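Local coordinates for protein hydratase ChsH1 (Mycobacterium tuberculosis, PDB 4W78) that catalyses, as the ChsH1 part of the ChsH1-ChsH2 complex, hydration of the steroid enoyl-CoA 3-OPDC-CoA during degradation of the cholesterol side chain, at residues A[134-146]-A[156-168]. Numbering follows the deposited sequence.
Sequences TALGEGWFINQHI and AEMNWRILKFKPA
The ring of Phe-141 is sandwiched between two side chains of the neighbouring antiparallel strand. Over one face, CD1 of Leu-163 sits 3.9 Å from the ring centroid, a CH-pi contact close to the ring normal. On the opposite face the guanidinium of Arg-161 lies almost flat, its plane 12° from that of the ring, and NH2 comes within 3.2 Å of Phe-141 CD1 in an off-centre cation-pi stack. Arg-161 gets there with a chain extended from CG to NE, CG anti to the backbone N (chi1 -175°). Asn-143 runs alongside it, OD1 3.5 Å from Arg-161 CG, while a water links Asn-143 ND2 to Arg-161 NE; ND2 also donates to the carbonyl O of Asp-127 on strand 119-134. NH1 of Arg-161 hydrogen-bonds to OD1 of Asn-104 on strand 99-109, which helps fix the rotation of the guanidinium. Further along the side of the sheet that carries Phe-141 and Arg-161, the ring of His-145 and the carboxylate of Glu-157 are turned 67° apart, with NE2 of His-145 2.9 Å from OE1 of Glu-157. Near the corner at Glu-138, CB of Leu-136 covers one face of the Phe-165 ring, 4.2 Å from its centroid.

The opposite side of the sheet, with Ile-142, Ile-146, Met-158 and Lys-164, is largely apolar. CG1 of Ile-146 presses on CE of Met-158 at a tight 3.5 Å, and CD1 of Ile-142 meets the aliphatic CG of Lys-164 at the same separation. The lysine chain bends at chi2 and chi3, and its NZ forms a salt bridge with Asp-93 of helix 85-94, against which Ile-142 also packs. Between the two layers, paired backbone hydrogen bonds join Trp-140, Ile-142, Gln-144 and Ile-146 to Lys-164, Ile-162, Trp-160 and Met-158. The result is a regular beta hairpin at the centre of the antiparallel sheet wrapped around a helix, as in the hotdog fold of MaoC-like hydratases.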
loop_
_atom_site.group_PDB
_atom_site.type_symbol
_atom_site.label_atom_id
_atom_site.label_comp_id
_atom_site.label_asym_id
_atom_site.label_seq_id
_atom_site.Cartn_x
_atom_site.Cartn_y
_atom_site.Cartn_z
ATOM N N THR A 134 -3.950 33.729 -11.922
ATOM C CA THR A 134 -2.831 32.941 -11.425
ATOM C C THR A 134 -2.017 32.439 -12.606
ATOM O O THR A 134 -2.454 32.543 -13.752
ATOM C CB THR A 134 -3.306 31.737 -10.586
ATOM O OG1 THR A 134 -3.577 30.622 -11.444
ATOM C CG2 THR A 134 -4.565 32.091 -9.796
ATOM N N ALA A 135 -0.842 31.883 -12.324
ATOM C CA ALA A 135 0.039 31.370 -13.371
ATOM C C ALA A 135 -0.553 30.151 -14.075
ATOM O O ALA A 135 -0.065 29.739 -15.130
ATOM C CB ALA A 135 1.410 31.036 -12.799
ATOM N N LEU A 136 -1.603 29.576 -13.489
ATOM C CA LEU A 136 -2.261 28.411 -14.069
ATOM C C LEU A 136 -3.561 28.789 -14.773
ATOM O O LEU A 136 -4.194 27.951 -15.417
ATOM C CB LEU A 136 -2.535 27.360 -12.990
ATOM C CG LEU A 136 -1.297 26.753 -12.322
ATOM C CD1 LEU A 136 -1.691 25.801 -11.214
ATOM C CD2 LEU A 136 -0.437 26.040 -13.351
ATOM N N GLY A 137 -3.949 30.056 -14.654
ATOM C CA GLY A 137 -5.198 30.535 -15.218
ATOM C C GLY A 137 -6.060 31.219 -14.176
ATOM O O GLY A 137 -5.696 31.269 -13.000
ATOM N N GLU A 138 -7.203 31.751 -14.598
ATOM C CA GLU A 138 -8.133 32.358 -13.656
ATOM C C GLU A 138 -8.645 31.285 -12.699
ATOM O O GLU A 138 -8.983 30.176 -13.118
ATOM C CB GLU A 138 -9.303 33.028 -14.380
ATOM C CG GLU A 138 -10.207 33.846 -13.462
ATOM C CD GLU A 138 -11.381 34.488 -14.187
ATOM O OE1 GLU A 138 -12.285 33.749 -14.642
ATOM O OE2 GLU A 138 -11.406 35.734 -14.295
ATOM N N GLY A 139 -8.685 31.606 -11.412
ATOM C CA GLY A 139 -9.116 30.625 -10.437
ATOM C C GLY A 139 -9.605 31.181 -9.115
ATOM O O GLY A 139 -9.564 32.387 -8.862
ATOM N N TRP A 140 -10.078 30.275 -8.270
ATOM C CA TRP A 140 -10.513 30.613 -6.921
ATOM C C TRP A 140 -9.744 29.771 -5.932
ATOM O O TRP A 140 -9.543 28.581 -6.159
ATOM C CB TRP A 140 -11.994 30.292 -6.752
ATOM C CG TRP A 140 -12.908 31.240 -7.444
ATOM C CD1 TRP A 140 -13.093 31.370 -8.790
ATOM C CD2 TRP A 140 -13.793 32.173 -6.822
ATOM N NE1 TRP A 140 -14.036 32.334 -9.047
ATOM C CE2 TRP A 140 -14.483 32.843 -7.854
ATOM C CE3 TRP A 140 -14.075 32.505 -5.492
ATOM C CZ2 TRP A 140 -15.430 33.832 -7.599
ATOM C CZ3 TRP A 140 -15.019 33.490 -5.240
ATOM C CH2 TRP A 140 -15.682 34.143 -6.290
ATOM N N PHE A 141 -9.305 30.375 -4.834
ATOM C CA PHE A 141 -8.649 29.605 -3.786
ATOM C C PHE A 141 -9.663 29.199 -2.735
ATOM O O PHE A 141 -10.509 30.004 -2.346
ATOM C CB PHE A 141 -7.521 30.411 -3.131
ATOM C CG PHE A 141 -6.347 30.679 -4.046
ATOM C CD1 PHE A 141 -5.327 29.757 -4.152
ATOM C CD2 PHE A 141 -6.269 31.850 -4.780
ATOM C CE1 PHE A 141 -4.238 29.995 -4.977
ATOM C CE2 PHE A 141 -5.186 32.095 -5.613
ATOM C CZ PHE A 141 -4.173 31.161 -5.707
ATOM N N ILE A 142 -9.564 27.952 -2.289
ATOM C CA ILE A 142 -10.491 27.398 -1.301
ATOM C C ILE A 142 -9.690 26.837 -0.134
ATOM O O ILE A 142 -8.839 25.959 -0.316
ATOM C CB ILE A 142 -11.325 26.271 -1.911
ATOM C CG1 ILE A 142 -12.223 26.830 -3.013
ATOM C CG2 ILE A 142 -12.177 25.594 -0.838
ATOM C CD1 ILE A 142 -12.121 26.065 -4.301
ATOM N N ASN A 143 -9.944 27.366 1.061
ATOM C CA ASN A 143 -9.339 26.874 2.293
ATOM C C ASN A 143 -10.280 25.999 3.092
ATOM O O ASN A 143 -11.506 26.225 3.100
ATOM C CB ASN A 143 -8.920 28.048 3.174
ATOM C CG ASN A 143 -7.812 28.870 2.550
ATOM O OD1 ASN A 143 -6.635 28.618 2.789
ATOM N ND2 ASN A 143 -8.185 29.837 1.730
ATOM N N GLN A 144 -9.719 25.001 3.754
ATOM C CA GLN A 144 -10.479 24.165 4.692
ATOM C C GLN A 144 -9.733 24.053 6.005
ATOM O O GLN A 144 -8.494 23.999 6.011
ATOM C CB GLN A 144 -10.672 22.767 4.128
ATOM C CG GLN A 144 -11.677 22.641 3.003
ATOM C CD GLN A 144 -11.808 21.197 2.565
ATOM O OE1 GLN A 144 -11.085 20.736 1.680
ATOM N NE2 GLN A 144 -12.703 20.465 3.211
ATOM N N HIS A 145 -10.463 24.014 7.119
ATOM C CA HIS A 145 -9.876 23.701 8.416
ATOM C C HIS A 145 -10.338 22.304 8.815
ATOM O O HIS A 145 -11.540 22.052 8.979
ATOM C CB HIS A 145 -10.278 24.714 9.489
ATOM C CG HIS A 145 -9.559 24.532 10.798
ATOM N ND1 HIS A 145 -10.092 24.931 11.999
ATOM C CD2 HIS A 145 -8.354 23.995 11.097
ATOM C CE1 HIS A 145 -9.259 24.661 12.983
ATOM N NE2 HIS A 145 -8.190 24.097 12.462
ATOM N N ILE A 146 -9.381 21.399 8.921
ATOM C CA ILE A 146 -9.630 20.011 9.292
ATOM C C ILE A 146 -9.191 19.833 10.726
ATOM O O ILE A 146 -8.125 20.322 11.117
ATOM C CB ILE A 146 -8.736 19.097 8.443
ATOM C CG1 ILE A 146 -8.927 19.350 6.946
ATOM C CG2 ILE A 146 -8.877 17.623 8.848
ATOM C CD1 ILE A 146 -10.314 19.455 6.502
ATOM N N ALA A 156 -4.991 16.964 16.457
ATOM C CA ALA A 156 -4.260 17.558 15.336
ATOM C C ALA A 156 -5.204 18.414 14.524
ATOM O O ALA A 156 -6.423 18.288 14.623
ATOM C CB ALA A 156 -3.652 16.479 14.444
ATOM N N GLU A 157 -4.641 19.282 13.694
ATOM C CA GLU A 157 -5.465 20.084 12.811
ATOM C C GLU A 157 -4.694 20.440 11.560
ATOM O O GLU A 157 -3.467 20.304 11.510
ATOM C CB GLU A 157 -6.054 21.318 13.505
ATOM C CG GLU A 157 -5.122 22.377 14.017
ATOM C CD GLU A 157 -5.925 23.603 14.464
ATOM O OE1 GLU A 157 -5.708 24.699 13.921
ATOM O OE2 GLU A 157 -6.807 23.453 15.332
ATOM N N MET A 158 -5.421 20.836 10.529
ATOM C CA MET A 158 -4.799 21.156 9.255
ATOM C C MET A 158 -5.525 22.298 8.586
ATOM O O MET A 158 -6.750 22.363 8.607
ATOM C CB MET A 158 -4.832 19.927 8.355
ATOM C CG MET A 158 -4.390 20.177 6.935
ATOM S SD MET A 158 -4.195 18.634 6.051
ATOM C CE MET A 158 -5.874 18.114 5.818
ATOM N N ASN A 159 -4.755 23.218 8.011
ATOM C CA ASN A 159 -5.283 24.205 7.095
ATOM C C ASN A 159 -4.835 23.754 5.710
ATOM O O ASN A 159 -3.628 23.586 5.470
ATOM C CB ASN A 159 -4.734 25.583 7.438
ATOM C CG ASN A 159 -5.103 26.029 8.847
ATOM O OD1 ASN A 159 -6.255 25.913 9.273
ATOM N ND2 ASN A 159 -4.119 26.547 9.580
ATOM N N TRP A 160 -5.804 23.494 4.832
ATOM C CA TRP A 160 -5.576 22.912 3.508
ATOM C C TRP A 160 -6.051 23.924 2.482
ATOM O O TRP A 160 -7.170 24.406 2.584
ATOM C CB TRP A 160 -6.445 21.654 3.382
ATOM C CG TRP A 160 -6.173 20.824 2.180
ATOM C CD1 TRP A 160 -6.896 20.744 1.021
ATOM C CD2 TRP A 160 -5.088 19.937 2.041
ATOM N NE1 TRP A 160 -6.296 19.852 0.156
ATOM C CE2 TRP A 160 -5.183 19.338 0.771
ATOM C CE3 TRP A 160 -4.038 19.586 2.880
ATOM C CZ2 TRP A 160 -4.254 18.405 0.327
ATOM C CZ3 TRP A 160 -3.165 18.701 2.479
ATOM C CH2 TRP A 160 -3.242 18.097 1.199
ATOM N N ARG A 161 -5.228 24.251 1.495
ATOM C CA ARG A 161 -5.628 25.230 0.493
ATOM C C ARG A 161 -5.465 24.670 -0.906
ATOM O O ARG A 161 -4.416 24.119 -1.251
ATOM C CB ARG A 161 -4.818 26.510 0.646
ATOM C CG ARG A 161 -5.205 27.661 -0.262
ATOM C CD ARG A 161 -4.267 28.831 0.082
ATOM N NE ARG A 161 -4.478 30.051 -0.688
ATOM C CZ ARG A 161 -3.537 30.634 -1.431
ATOM N NH1 ARG A 161 -2.323 30.102 -1.522
ATOM N NH2 ARG A 161 -3.810 31.749 -2.089
ATOM N N ILE A 162 -6.515 24.807 -1.708
ATOM C CA ILE A 162 -6.459 24.387 -3.097
ATOM C C ILE A 162 -6.844 25.533 -4.007
ATOM O O ILE A 162 -7.453 26.522 -3.575
ATOM C CB ILE A 162 -7.395 23.191 -3.387
ATOM C CG1 ILE A 162 -8.863 23.608 -3.249
ATOM C CG2 ILE A 162 -7.069 22.022 -2.476
ATOM C CD1 ILE A 162 -9.874 22.540 -3.708
ATOM N N LEU A 163 -6.474 25.389 -5.276
ATOM C CA LEU A 163 -6.841 26.329 -6.318
ATOM C C LEU A 163 -7.669 25.593 -7.361
ATOM O O LEU A 163 -7.218 24.585 -7.918
ATOM C CB LEU A 163 -5.575 26.896 -6.969
ATOM C CG LEU A 163 -5.785 27.718 -8.237
ATOM C CD1 LEU A 163 -6.548 29.013 -7.960
ATOM C CD2 LEU A 163 -4.430 27.999 -8.887
ATOM N N LYS A 164 -8.889 26.061 -7.598
ATOM C CA LYS A 164 -9.687 25.578 -8.724
ATOM C C LYS A 164 -9.561 26.594 -9.842
ATOM O O LYS A 164 -9.845 27.777 -9.650
ATOM C CB LYS A 164 -11.159 25.436 -8.332
ATOM C CG LYS A 164 -11.423 24.351 -7.308
ATOM C CD LYS A 164 -11.379 22.982 -7.951
ATOM C CE LYS A 164 -12.588 22.771 -8.846
ATOM N NZ LYS A 164 -12.314 21.694 -9.842
ATOM N N PHE A 165 -9.139 26.144 -11.020
ATOM C CA PHE A 165 -8.778 27.083 -12.068
ATOM C C PHE A 165 -9.331 26.661 -13.422
ATOM O O PHE A 165 -9.669 25.494 -13.624
ATOM C CB PHE A 165 -7.245 27.241 -12.139
ATOM C CG PHE A 165 -6.510 25.969 -12.490
ATOM C CD1 PHE A 165 -6.117 25.079 -11.507
ATOM C CD2 PHE A 165 -6.199 25.675 -13.813
ATOM C CE1 PHE A 165 -5.442 23.914 -11.830
ATOM C CE2 PHE A 165 -5.530 24.513 -14.139
ATOM C CZ PHE A 165 -5.146 23.635 -13.156
ATOM N N LYS A 166 -9.413 27.627 -14.330
ATOM C CA LYS A 166 -9.767 27.378 -15.720
ATOM C C LYS A 166 -8.509 26.991 -16.485
ATOM O O LYS A 166 -7.567 27.779 -16.569
ATOM C CB LYS A 166 -10.366 28.637 -16.348
ATOM C CG LYS A 166 -11.823 28.898 -16.001
ATOM C CD LYS A 166 -12.317 30.156 -16.689
ATOM C CE LYS A 166 -13.832 30.190 -16.768
ATOM N NZ LYS A 166 -14.438 30.017 -15.426
ATOM N N PRO A 167 -8.483 25.771 -17.041
ATOM C CA PRO A 167 -7.338 25.311 -17.834
ATOM C C PRO A 167 -7.174 26.149 -19.099
ATOM O O PRO A 167 -8.098 26.875 -19.468
ATOM C CB PRO A 167 -7.724 23.874 -18.196
ATOM C CG PRO A 167 -8.691 23.467 -17.124
ATOM C CD PRO A 167 -9.491 24.711 -16.876
ATOM N N ALA A 168 -6.017 26.034 -19.750
ATOM C CA ALA A 168 -5.676 26.875 -20.898
ATOM C C ALA A 168 -6.748 26.884 -21.985
ATOM O O ALA A 168 -7.040 27.928 -22.570
ATOM C CB ALA A 168 -4.324 26.463 -21.478
HETATM O O HOH W 1 -9.141 23.267 0.681
HETATM O O HOH W 2 -6.642 32.153 0.164
HETATM O O HOH W 3 -7.583 26.962 6.513
#